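Long-range contacts in sugar kinase MJ0406 (Methanococcus jannaschii, PDB 2C4E), which phosphorylates nucleosides, inosine, guanosine and cytidine best of all, to their monophosphates with ATP as the preferred phosphate donor and magnesium or manganese as cofactor: residues A[67-72]-A[86-91]; A[92-97]-A[118-123]; A[131-136]-A[154-159]; A[179-184]-A[207-212]. All blocks are in the same frame, centred on the assembly; numbering follows the deposited sequence.

Contact 1: A[67-72]-A[86-91]; sequences YDFKNS and SKLYYS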
# COMPACT_ATOMS: atom_id res chain seq x y z
N TYR A 67 13.90 -8.92 -4.74
CA TYR A 67 14.98 -8.98 -3.75
C TYR A 67 14.48 -9.23 -2.32
O TYR A 67 15.26 -9.65 -1.45
CB TYR A 67 15.84 -7.70 -3.79
CG TYR A 67 15.10 -6.39 -3.52
CD1 TYR A 67 14.72 -6.04 -2.22
CD2 TYR A 67 14.80 -5.50 -4.55
CE1 TYR A 67 14.04 -4.83 -1.96
CE2 TYR A 67 14.13 -4.29 -4.30
CZ TYR A 67 13.75 -3.97 -3.00
OH TYR A 67 13.08 -2.79 -2.74
N ASP A 68 13.19 -8.95 -2.08
CA ASP A 68 12.57 -9.16 -0.77
C ASP A 68 11.91 -10.53 -0.63
O ASP A 68 11.34 -10.85 0.41
CB ASP A 68 11.55 -8.05 -0.46
CG ASP A 68 10.35 -8.06 -1.39
OD1 ASP A 68 10.46 -8.61 -2.50
OD2 ASP A 68 9.26 -7.53 -1.09
N PHE A 69 11.97 -11.33 -1.69
CA PHE A 69 11.55 -12.73 -1.62
C PHE A 69 12.66 -13.56 -0.97
O PHE A 69 12.38 -14.38 -0.11
CB PHE A 69 11.27 -13.28 -3.01
CG PHE A 69 10.39 -14.50 -3.02
CD1 PHE A 69 9.01 -14.37 -2.94
CD2 PHE A 69 10.94 -15.78 -3.11
CE1 PHE A 69 8.19 -15.49 -2.96
CE2 PHE A 69 10.12 -16.90 -3.13
CZ PHE A 69 8.74 -16.76 -3.05
N LYS A 70 13.89 -13.34 -1.42
CA LYS A 70 15.07 -14.07 -0.93
C LYS A 70 15.12 -14.13 0.60
O LYS A 70 15.18 -13.09 1.27
CB LYS A 70 16.37 -13.42 -1.45
CG LYS A 70 17.06 -14.18 -2.58
CD LYS A 70 17.68 -13.23 -3.59
CE LYS A 70 18.53 -13.97 -4.62
NZ LYS A 70 18.74 -13.17 -5.85
N ASN A 71 15.06 -15.35 1.13
CA ASN A 71 15.14 -15.63 2.57
C ASN A 71 13.93 -15.16 3.38
O ASN A 71 13.92 -15.27 4.61
CB ASN A 71 16.42 -15.04 3.19
CG ASN A 71 17.68 -15.37 2.39
OD1 ASN A 71 18.63 -14.59 2.35
ND2 ASN A 71 17.69 -16.54 1.75
N SER A 72 12.90 -14.66 2.70
CA SER A 72 11.76 -14.05 3.37
C SER A 72 10.74 -15.11 3.75
O SER A 72 10.92 -16.30 3.46
CB SER A 72 11.11 -12.98 2.50
OG SER A 72 10.72 -11.85 3.27
N SER A 86 12.53 -24.16 -8.23
CA SER A 86 13.75 -24.13 -9.03
C SER A 86 13.66 -23.20 -10.25
O SER A 86 14.69 -22.69 -10.69
CB SER A 86 14.15 -25.55 -9.47
OG SER A 86 13.37 -26.05 -10.54
N LYS A 87 12.45 -22.97 -10.76
CA LYS A 87 12.27 -22.13 -11.95
C LYS A 87 11.97 -20.65 -11.61
O LYS A 87 11.78 -19.85 -12.53
CB LYS A 87 11.18 -22.69 -12.87
CG LYS A 87 11.55 -24.01 -13.58
CD LYS A 87 10.32 -24.69 -14.18
CE LYS A 87 10.70 -25.81 -15.14
NZ LYS A 87 11.52 -26.83 -14.44
N LEU A 88 11.96 -20.26 -10.34
CA LEU A 88 11.71 -18.85 -10.00
C LEU A 88 12.86 -17.97 -10.50
O LEU A 88 14.02 -18.35 -10.40
CB LEU A 88 11.56 -18.63 -8.49
CG LEU A 88 10.34 -19.17 -7.75
CD1 LEU A 88 10.31 -18.64 -6.32
CD2 LEU A 88 9.03 -18.86 -8.47
N TYR A 89 12.50 -16.82 -11.06
CA TYR A 89 13.45 -15.77 -11.38
C TYR A 89 13.50 -14.80 -10.21
O TYR A 89 12.46 -14.28 -9.80
CB TYR A 89 13.05 -15.04 -12.66
CG TYR A 89 14.02 -13.93 -13.01
CD1 TYR A 89 13.80 -12.63 -12.56
CD2 TYR A 89 15.17 -14.20 -13.74
CE1 TYR A 89 14.71 -11.62 -12.86
CE2 TYR A 89 16.08 -13.20 -14.04
CZ TYR A 89 15.84 -11.91 -13.60
OH TYR A 89 16.73 -10.90 -13.89
N TYR A 90 14.69 -14.56 -9.67
CA TYR A 90 14.88 -13.64 -8.56
C TYR A 90 15.47 -12.33 -9.08
O TYR A 90 16.58 -12.33 -9.64
CB TYR A 90 15.83 -14.24 -7.53
CG TYR A 90 15.20 -15.29 -6.63
CD1 TYR A 90 14.95 -16.57 -7.10
CD2 TYR A 90 14.88 -14.99 -5.32
CE1 TYR A 90 14.38 -17.53 -6.27
CE2 TYR A 90 14.32 -15.93 -4.48
CZ TYR A 90 14.07 -17.20 -4.96
OH TYR A 90 13.51 -18.13 -4.12
N SER A 91 14.74 -11.24 -8.91
CA SER A 91 15.20 -9.92 -9.34
C SER A 91 16.13 -9.32 -8.29
O SER A 91 15.89 -9.46 -7.09
CB SER A 91 14.02 -8.99 -9.57
OG SER A 91 14.45 -7.72 -10.04
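Phe69 and Tyr90 form the tight part of this contact. Their side chains cross at about a right angle, with ring centroids 5.8 Å apart and planes at 70°. Tyr90 OH comes to the edge of the Phe69 ring, near its plane, 3.6 Å from Phe69 CD2. The same hydroxyl is hydrogen-bonded to Glu75 of helix 73-80. Further along the ring, Phe69 CE2 meets Leu88 CD1 at 3.6 Å. With CG anti to the backbone N (chi1 -159°), the Phe69 ring is sent inward, where Tyr74 and Leu78 also pack on it. The contact closes a strand-helix-strand unit of this ribokinase-family chain: 64-65 and 89-90 are parallel strands joined through helix 73-80, and the 67-72 loop leads into that helix through a type II turn at 69-72. The outer side is more open to solvent. Lys70 is exposed, and its chain, bent at chi2, slants across Tyr90, with CG 3.6 Å from Tyr90 CD2 and NZ 3.5 Å from Tyr90 CB. The side chain of Tyr67, also exposed, meets Ser91 O through CB at 3.7 Å, while the Tyr67 ring reaches over to Glu93.

Contact 2: A[92-97]-A[118-123]; sequences EEEETP and AKHYKE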
# COMPACT_ATOMS: atom_id res chain seq x y z
N GLU A 92 17.19 -8.66 -8.75
CA GLU A 92 18.10 -7.93 -7.87
C GLU A 92 17.59 -6.51 -7.61
O GLU A 92 17.85 -5.94 -6.55
CB GLU A 92 19.51 -7.86 -8.51
CG GLU A 92 20.09 -9.21 -8.93
CD GLU A 92 21.51 -9.10 -9.46
OE1 GLU A 92 21.71 -8.49 -10.54
OE2 GLU A 92 22.44 -9.62 -8.80
N GLU A 93 16.86 -5.96 -8.58
CA GLU A 93 16.50 -4.54 -8.60
C GLU A 93 15.08 -4.23 -8.11
O GLU A 93 14.86 -3.23 -7.40
CB GLU A 93 16.70 -3.96 -10.01
CG GLU A 93 16.17 -4.85 -11.15
CD GLU A 93 16.02 -4.11 -12.48
OE1 GLU A 93 16.00 -2.86 -12.48
OE2 GLU A 93 15.93 -4.78 -13.53
N GLU A 94 14.12 -5.08 -8.50
CA GLU A 94 12.71 -4.88 -8.23
C GLU A 94 12.33 -5.64 -6.96
O GLU A 94 12.93 -6.68 -6.65
CB GLU A 94 11.86 -5.37 -9.42
CG GLU A 94 12.30 -4.84 -10.80
CD GLU A 94 12.36 -3.32 -10.85
OE1 GLU A 94 11.53 -2.66 -10.17
OE2 GLU A 94 13.23 -2.78 -11.56
N GLU A 95 11.30 -5.15 -6.26
CA GLU A 95 10.61 -5.96 -5.23
C GLU A 95 9.55 -6.93 -5.79
O GLU A 95 9.12 -6.80 -6.95
CB GLU A 95 9.91 -5.05 -4.21
CG GLU A 95 8.66 -4.32 -4.71
CD GLU A 95 8.23 -3.21 -3.76
OE1 GLU A 95 7.68 -3.52 -2.67
OE2 GLU A 95 8.45 -2.03 -4.08
N THR A 96 9.12 -7.88 -4.95
CA THR A 96 8.11 -8.90 -5.29
C THR A 96 6.75 -8.25 -5.56
O THR A 96 6.38 -7.32 -4.84
CB THR A 96 7.96 -9.90 -4.09
OG1 THR A 96 9.23 -10.50 -3.80
CG2 THR A 96 7.01 -11.08 -4.41
N PRO A 97 5.97 -8.71 -6.57
CA PRO A 97 4.63 -8.14 -6.79
C PRO A 97 3.76 -8.15 -5.54
O PRO A 97 3.82 -9.09 -4.74
CB PRO A 97 4.04 -9.06 -7.88
CG PRO A 97 5.23 -9.54 -8.64
CD PRO A 97 6.30 -9.73 -7.58
N ALA A 118 7.58 -8.54 -11.94
CA ALA A 118 6.90 -9.00 -13.15
C ALA A 118 7.37 -8.27 -14.42
O ALA A 118 7.15 -8.75 -15.54
CB ALA A 118 5.39 -8.86 -13.00
N LYS A 119 8.04 -7.13 -14.26
CA LYS A 119 8.66 -6.46 -15.40
C LYS A 119 9.64 -7.38 -16.14
O LYS A 119 9.92 -7.19 -17.32
CB LYS A 119 9.34 -5.14 -14.99
CG LYS A 119 10.61 -5.29 -14.16
CD LYS A 119 11.83 -5.53 -15.02
CE LYS A 119 13.02 -4.74 -14.58
NZ LYS A 119 14.11 -4.78 -15.60
N HIS A 120 10.18 -8.38 -15.44
CA HIS A 120 11.20 -9.25 -16.00
C HIS A 120 10.67 -10.30 -16.99
O HIS A 120 11.46 -10.83 -17.76
CB HIS A 120 12.00 -9.97 -14.89
CG HIS A 120 12.89 -9.06 -14.10
ND1 HIS A 120 13.97 -8.42 -14.66
CD2 HIS A 120 12.85 -8.69 -12.80
CE1 HIS A 120 14.57 -7.69 -13.73
NE2 HIS A 120 13.91 -7.84 -12.60
N TYR A 121 9.37 -10.61 -16.97
CA TYR A 121 8.85 -11.61 -17.92
C TYR A 121 9.22 -11.30 -19.37
O TYR A 121 9.57 -12.20 -20.12
CB TYR A 121 7.32 -11.80 -17.82
CG TYR A 121 6.87 -12.51 -16.56
CD1 TYR A 121 6.20 -11.80 -15.56
CD2 TYR A 121 7.12 -13.86 -16.35
CE1 TYR A 121 5.78 -12.42 -14.41
CE2 TYR A 121 6.70 -14.49 -15.19
CZ TYR A 121 6.03 -13.76 -14.22
OH TYR A 121 5.62 -14.35 -13.06
N LYS A 122 9.15 -10.04 -19.78
CA LYS A 122 9.48 -9.68 -21.17
C LYS A 122 10.96 -9.91 -21.53
O LYS A 122 11.31 -9.94 -22.71
CB LYS A 122 9.02 -8.25 -21.50
CG LYS A 122 9.74 -7.15 -20.75
CD LYS A 122 9.14 -5.78 -21.12
CE LYS A 122 9.45 -4.70 -20.09
NZ LYS A 122 9.16 -5.13 -18.69
N GLU A 123 11.81 -10.05 -20.52
CA GLU A 123 13.22 -10.39 -20.74
C GLU A 123 13.47 -11.89 -20.85
O GLU A 123 14.56 -12.30 -21.23
CB GLU A 123 14.07 -9.86 -19.57
CG GLU A 123 14.04 -8.35 -19.39
CD GLU A 123 14.36 -7.92 -17.96
OE1 GLU A 123 15.00 -8.69 -17.21
OE2 GLU A 123 13.95 -6.81 -17.59
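Lys119 meets Glu93 and Glu94 where the loop 92-97 passes a 3-10 segment at 118-123. Glu93, Lys119 and Glu123 make a salt-bridge network that ties together the two connections flanking the hairpin of strands 98-103 and 109-114. Lys119 leaves its backbone with CG between the N and the carbonyl carbon (chi1 71°), and bends at chi2 and chi3. Its CG packs 3.8 Å from Glu94 CG. Next, CD settles over the centre of the His120 ring, 3.6 Å above its plane. CE lies 3.1 Å from Glu93 OE2 and 3.6 Å from Glu94 OE2, which remains beyond salt-bridge range of NZ. The ammonium then joins two carboxylates. Lys119 NZ donates to Glu93 OE2 at 2.8 Å, arriving from above the carboxylate plane. It also donates to the syn lone pair of Glu123 OE2. The ammonium between them probably offsets the repulsion of the two carboxylates, whose OE2 atoms, of Glu93 and Glu123, are 5.0 Å apart. His120 is held at both nitrogens, which fixes the rotation of its ring. NE2 bonds to Ser91 OG. Deeper in, Pro97 CG is 4.4 Å from Ala118 CB, and Pro97 also packs on the substrate-binding Phe113. At the His120 edge, ND1 points to Glu123 OE1 at 2.8 Å, almost straight (172°) and in the ring plane.

Contact 3: A[131-136]-A[154-159]; sequences TEIVHI and NNLVSF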
# COMPACT_ATOMS: atom_id res chain seq x y z
N THR A 131 6.10 -31.54 -17.12
CA THR A 131 4.93 -31.86 -16.32
C THR A 131 3.73 -32.29 -17.16
O THR A 131 3.66 -32.03 -18.35
CB THR A 131 4.55 -30.62 -15.49
OG1 THR A 131 4.58 -29.45 -16.32
CG2 THR A 131 5.58 -30.38 -14.40
N GLU A 132 2.77 -32.96 -16.53
CA GLU A 132 1.56 -33.37 -17.22
C GLU A 132 0.70 -32.19 -17.64
O GLU A 132 0.08 -32.24 -18.69
CB GLU A 132 0.73 -34.32 -16.37
CG GLU A 132 1.28 -35.73 -16.45
CD GLU A 132 0.64 -36.71 -15.51
OE1 GLU A 132 -0.50 -36.47 -15.06
OE2 GLU A 132 1.30 -37.75 -15.25
N ILE A 133 0.63 -31.18 -16.78
CA ILE A 133 -0.16 -29.96 -17.03
C ILE A 133 0.67 -28.73 -16.76
O ILE A 133 1.39 -28.68 -15.77
CB ILE A 133 -1.43 -29.91 -16.15
CG1 ILE A 133 -2.27 -31.16 -16.36
CG2 ILE A 133 -2.21 -28.63 -16.48
CD1 ILE A 133 -3.56 -31.17 -15.57
N VAL A 134 0.60 -27.77 -17.66
CA VAL A 134 1.13 -26.44 -17.44
C VAL A 134 -0.09 -25.53 -17.29
O VAL A 134 -0.86 -25.34 -18.24
CB VAL A 134 2.01 -26.01 -18.63
CG1 VAL A 134 2.39 -24.56 -18.50
CG2 VAL A 134 3.24 -26.91 -18.71
N HIS A 135 -0.27 -24.98 -16.09
CA HIS A 135 -1.38 -24.09 -15.82
C HIS A 135 -0.89 -22.66 -15.81
O HIS A 135 0.05 -22.33 -15.07
CB HIS A 135 -2.03 -24.42 -14.48
CG HIS A 135 -3.11 -23.46 -14.11
ND1 HIS A 135 -4.31 -23.40 -14.79
CD2 HIS A 135 -3.16 -22.49 -13.17
CE1 HIS A 135 -5.04 -22.43 -14.28
NE2 HIS A 135 -4.38 -21.87 -13.28
N ILE A 136 -1.53 -21.84 -16.63
CA ILE A 136 -1.14 -20.48 -16.92
C ILE A 136 -2.18 -19.56 -16.32
O ILE A 136 -3.30 -19.46 -16.80
CB ILE A 136 -1.05 -20.26 -18.43
CG1 ILE A 136 0.04 -21.18 -18.98
CG2 ILE A 136 -0.72 -18.78 -18.71
CD1 ILE A 136 0.11 -21.25 -20.50
N ASN A 154 2.55 -31.04 -26.08
CA ASN A 154 3.53 -31.77 -25.29
C ASN A 154 2.88 -31.95 -23.92
O ASN A 154 2.47 -33.06 -23.57
CB ASN A 154 4.84 -31.00 -25.23
CG ASN A 154 5.91 -31.68 -24.37
OD1 ASN A 154 6.96 -31.09 -24.07
ND2 ASN A 154 5.66 -32.92 -23.99
N ASN A 155 2.76 -30.87 -23.17
CA ASN A 155 2.04 -30.85 -21.90
C ASN A 155 0.61 -30.42 -22.14
O ASN A 155 0.33 -29.67 -23.08
CB ASN A 155 2.66 -29.84 -20.93
CG ASN A 155 4.14 -29.74 -21.11
OD1 ASN A 155 4.63 -28.97 -21.94
ND2 ASN A 155 4.87 -30.58 -20.38
N LEU A 156 -0.31 -30.85 -21.29
CA LEU A 156 -1.65 -30.28 -21.35
C LEU A 156 -1.56 -28.84 -20.86
O LEU A 156 -0.88 -28.58 -19.88
CB LEU A 156 -2.61 -31.06 -20.48
CG LEU A 156 -2.92 -32.44 -21.07
CD1 LEU A 156 -3.70 -33.25 -20.06
CD2 LEU A 156 -3.72 -32.32 -22.39
N VAL A 157 -2.21 -27.93 -21.56
CA VAL A 157 -2.23 -26.54 -21.18
C VAL A 157 -3.55 -26.19 -20.55
O VAL A 157 -4.60 -26.44 -21.13
CB VAL A 157 -1.97 -25.64 -22.40
CG1 VAL A 157 -2.17 -24.19 -22.04
CG2 VAL A 157 -0.56 -25.92 -22.96
N SER A 158 -3.48 -25.59 -19.37
CA SER A 158 -4.64 -25.04 -18.67
C SER A 158 -4.43 -23.52 -18.61
O SER A 158 -3.32 -23.06 -18.37
CB SER A 158 -4.76 -25.65 -17.27
OG SER A 158 -5.73 -24.98 -16.49
N PHE A 159 -5.50 -22.76 -18.83
CA PHE A 159 -5.40 -21.30 -18.95
C PHE A 159 -6.64 -20.65 -18.40
O PHE A 159 -7.75 -21.08 -18.66
CB PHE A 159 -5.23 -20.91 -20.43
CG PHE A 159 -5.24 -19.44 -20.69
CD1 PHE A 159 -4.33 -18.61 -20.06
CD2 PHE A 159 -6.15 -18.88 -21.58
CE1 PHE A 159 -4.33 -17.24 -20.31
CE2 PHE A 159 -6.16 -17.50 -21.82
CZ PHE A 159 -5.25 -16.69 -21.19
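Four backbone hydrogen bonds join residues 132-136 to 156-159, whose strands run parallel. Leu156 N donates to Glu132 O, and Ser158 N to Val134 O. In return, Val134 N reaches Leu156 O at 2.8 Å, and Ile136 N reaches Ser158 O. Side chains add two bonds. Asn155 ND2 lies in the carbonyl plane of Thr131, on a lone pair of Thr131 O, at 2.8 Å and with an N-H...O angle of 170°. Phe129 O is a second acceptor for this amide, so both fix its orientation. Val134 CG2 packs 3.7 Å from Asn155 CB. The other bond joins His135 ND1 and Ser158 OG at 2.7 Å, with the hydroxyl at the ring edge. His135 has CG anti to its own N (chi1 176°), and Ser158 OG has the same relation (170°), bringing the two together on one face. On the other face, Ile136 CD1 meets Val157 CG1 at 4.0 Å. The strands belong to a beta-alpha-beta unit of the ribokinase fold. Its helix 141-151 packs on Ile136 and Val157; helix 245-258 covers Ile133, His135 and Leu156, while strands 7-11 and 182-186 flank the pair.

Contact 4: A[179-184]-A[207-212]; sequences HTNFLF and RVDALI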
# COMPACT_ATOMS: atom_id res chain seq x y z
N HIS A 179 -4.14 -22.75 -28.27
CA HIS A 179 -3.09 -23.54 -27.60
C HIS A 179 -3.46 -23.90 -26.17
O HIS A 179 -2.59 -24.06 -25.31
CB HIS A 179 -1.79 -22.76 -27.62
CG HIS A 179 -1.31 -22.46 -29.00
ND1 HIS A 179 -0.35 -23.21 -29.64
CD2 HIS A 179 -1.69 -21.50 -29.88
CE1 HIS A 179 -0.16 -22.72 -30.85
NE2 HIS A 179 -0.95 -21.67 -31.02
N THR A 180 -4.77 -24.04 -25.93
CA THR A 180 -5.28 -24.37 -24.60
C THR A 180 -6.07 -25.67 -24.65
O THR A 180 -6.86 -25.86 -25.56
CB THR A 180 -6.19 -23.26 -24.08
OG1 THR A 180 -5.43 -22.07 -23.85
CG2 THR A 180 -6.71 -23.60 -22.69
N ASN A 181 -5.83 -26.55 -23.69
CA ASN A 181 -6.65 -27.76 -23.50
C ASN A 181 -7.81 -27.52 -22.53
O ASN A 181 -8.94 -27.85 -22.85
CB ASN A 181 -5.80 -28.95 -23.04
CG ASN A 181 -4.80 -29.35 -24.08
OD1 ASN A 181 -5.11 -30.08 -25.07
ND2 ASN A 181 -3.59 -28.86 -23.92
N PHE A 182 -7.54 -26.96 -21.35
CA PHE A 182 -8.58 -26.63 -20.37
C PHE A 182 -8.63 -25.12 -20.25
O PHE A 182 -7.64 -24.50 -19.86
CB PHE A 182 -8.28 -27.15 -18.96
CG PHE A 182 -7.92 -28.61 -18.87
CD1 PHE A 182 -6.59 -29.00 -18.88
CD2 PHE A 182 -8.89 -29.57 -18.72
CE1 PHE A 182 -6.24 -30.34 -18.77
CE2 PHE A 182 -8.55 -30.93 -18.59
CZ PHE A 182 -7.23 -31.30 -18.63
N LEU A 183 -9.77 -24.54 -20.59
CA LEU A 183 -9.98 -23.11 -20.51
C LEU A 183 -10.98 -22.83 -19.39
O LEU A 183 -12.12 -23.29 -19.43
CB LEU A 183 -10.51 -22.59 -21.84
CG LEU A 183 -10.87 -21.10 -21.93
CD1 LEU A 183 -9.60 -20.27 -21.70
CD2 LEU A 183 -11.46 -20.85 -23.30
N PHE A 184 -10.52 -22.09 -18.39
CA PHE A 184 -11.34 -21.67 -17.28
C PHE A 184 -11.66 -20.18 -17.40
O PHE A 184 -10.78 -19.38 -17.67
CB PHE A 184 -10.59 -21.86 -15.95
CG PHE A 184 -10.30 -23.29 -15.58
CD1 PHE A 184 -9.10 -23.91 -15.98
CD2 PHE A 184 -11.15 -24.01 -14.76
CE1 PHE A 184 -8.80 -25.22 -15.61
CE2 PHE A 184 -10.85 -25.30 -14.39
CZ PHE A 184 -9.69 -25.90 -14.80
N ARG A 207 -11.62 -25.65 -30.45
CA ARG A 207 -10.25 -25.30 -30.12
C ARG A 207 -9.73 -25.93 -28.83
O ARG A 207 -8.56 -26.22 -28.75
CB ARG A 207 -10.14 -23.80 -30.03
CG ARG A 207 -10.34 -23.16 -31.40
CD ARG A 207 -10.77 -21.74 -31.37
NE ARG A 207 -10.84 -21.17 -32.71
CZ ARG A 207 -11.91 -21.20 -33.51
NH1 ARG A 207 -13.05 -21.78 -33.13
NH2 ARG A 207 -11.85 -20.64 -34.71
N VAL A 208 -10.59 -26.08 -27.83
CA VAL A 208 -10.18 -26.60 -26.51
C VAL A 208 -10.86 -27.94 -26.24
O VAL A 208 -11.80 -28.35 -26.92
CB VAL A 208 -10.49 -25.60 -25.37
CG1 VAL A 208 -9.97 -24.22 -25.70
CG2 VAL A 208 -11.99 -25.54 -25.04
N ASP A 209 -10.32 -28.68 -25.27
CA ASP A 209 -10.93 -29.93 -24.87
C ASP A 209 -12.03 -29.77 -23.84
O ASP A 209 -12.98 -30.55 -23.83
CB ASP A 209 -9.87 -30.88 -24.30
CG ASP A 209 -8.81 -31.25 -25.28
OD1 ASP A 209 -9.12 -31.60 -26.44
OD2 ASP A 209 -7.61 -31.30 -24.95
N ALA A 210 -11.88 -28.78 -22.97
CA ALA A 210 -12.86 -28.50 -21.94
C ALA A 210 -12.88 -27.02 -21.66
O ALA A 210 -11.83 -26.38 -21.49
CB ALA A 210 -12.57 -29.26 -20.66
N LEU A 211 -14.10 -26.47 -21.64
CA LEU A 211 -14.34 -25.11 -21.25
C LEU A 211 -15.09 -25.18 -19.93
O LEU A 211 -16.14 -25.80 -19.84
CB LEU A 211 -15.24 -24.43 -22.30
CG LEU A 211 -15.95 -23.15 -21.87
CD1 LEU A 211 -14.92 -22.08 -21.59
CD2 LEU A 211 -16.94 -22.71 -22.96
N ILE A 212 -14.54 -24.54 -18.91
CA ILE A 212 -15.09 -24.57 -17.57
C ILE A 212 -15.47 -23.15 -17.20
O ILE A 212 -14.61 -22.26 -17.08
CB ILE A 212 -14.09 -25.14 -16.57
CG1 ILE A 212 -13.61 -26.54 -17.00
CG2 ILE A 212 -14.74 -25.16 -15.18
CD1 ILE A 212 -12.29 -26.54 -17.76
O HOH W 1 -6.99 -28.18 -27.33
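Phe184 and Ile212 extend next to each other from paired positions of the two strands. Ile212 CD1 sits over one face of the Phe184 ring, 4.0 Å from its centroid, in a CH-pi contact. Ile212 CB also comes within 3.6 Å of Phe184 CD2. Chi2 of Ile212, at 97°, turns CD1 over the ring. On the same face of the sheet, Phe182 CD2 touches Ala210 CB at 4.2 Å. The opposite face carries Leu183, whose CD2 is 4.1 Å from Leu211 CD1; its CB packs on Val208 CG1.

The backbones set these pairs in register. Leu183 N donates to Ala210 O, and Ile212 N to Leu183 O at 2.8 Å. Where the strands begin, Asn181 O is gripped twice: by Ala210 N at 3.1 Å and by Asp209 N at 2.9 Å, the latter on a lone pair in the carbonyl plane. A water continues the link outward by donating to both Thr180 O and Arg207 O. Ahead of strand 210-214, Arg207 turns its guanidinium to Glu178 and to Asp203 O, and its side chain is about 5 Å from a bound magnesium ion.

Helix 245-258 backs the aromatic face: Tyr257 meets Phe182 and Phe253 meets Phe184, both edge-to-face. Ile177 of helix 170-178 packs on Leu183 and Val208. Parallel strands with a helical layer on each face form the alpha/beta core of the ribokinase fold. Here strand 210-214 leads to the ATP-binding residues 214-219, and Phe184 packs on Arg250, the inferred transition-state stabiliser.

Contacts 1 and 2 are neighbours, with centres 10 Å apart. Asp68 OD1 and Thr96 OG1 join them at 2.6 Å, a probable hydrogen bond. Contacts 3 and 4 share the large sheet, their centres 11 Å apart. Strands 156-159 and 182-186 lie next to each other there, and Val157 O is 2.8 Å from Asn181 N. The two pairs do not touch; contacts 1 and 3 come closest, with nearest atoms about 7 Å apart, and contacts 1 and 4 stay about 17 Å apart. Each pair approaches different residues of the substrate site. Pro97 of contact 2 is about 4 Å from substrate-binding Phe113, side chain to side chain. The side chain of His135 in contact 3 is about 6 Å from that of Asp247, the inferred proton acceptor.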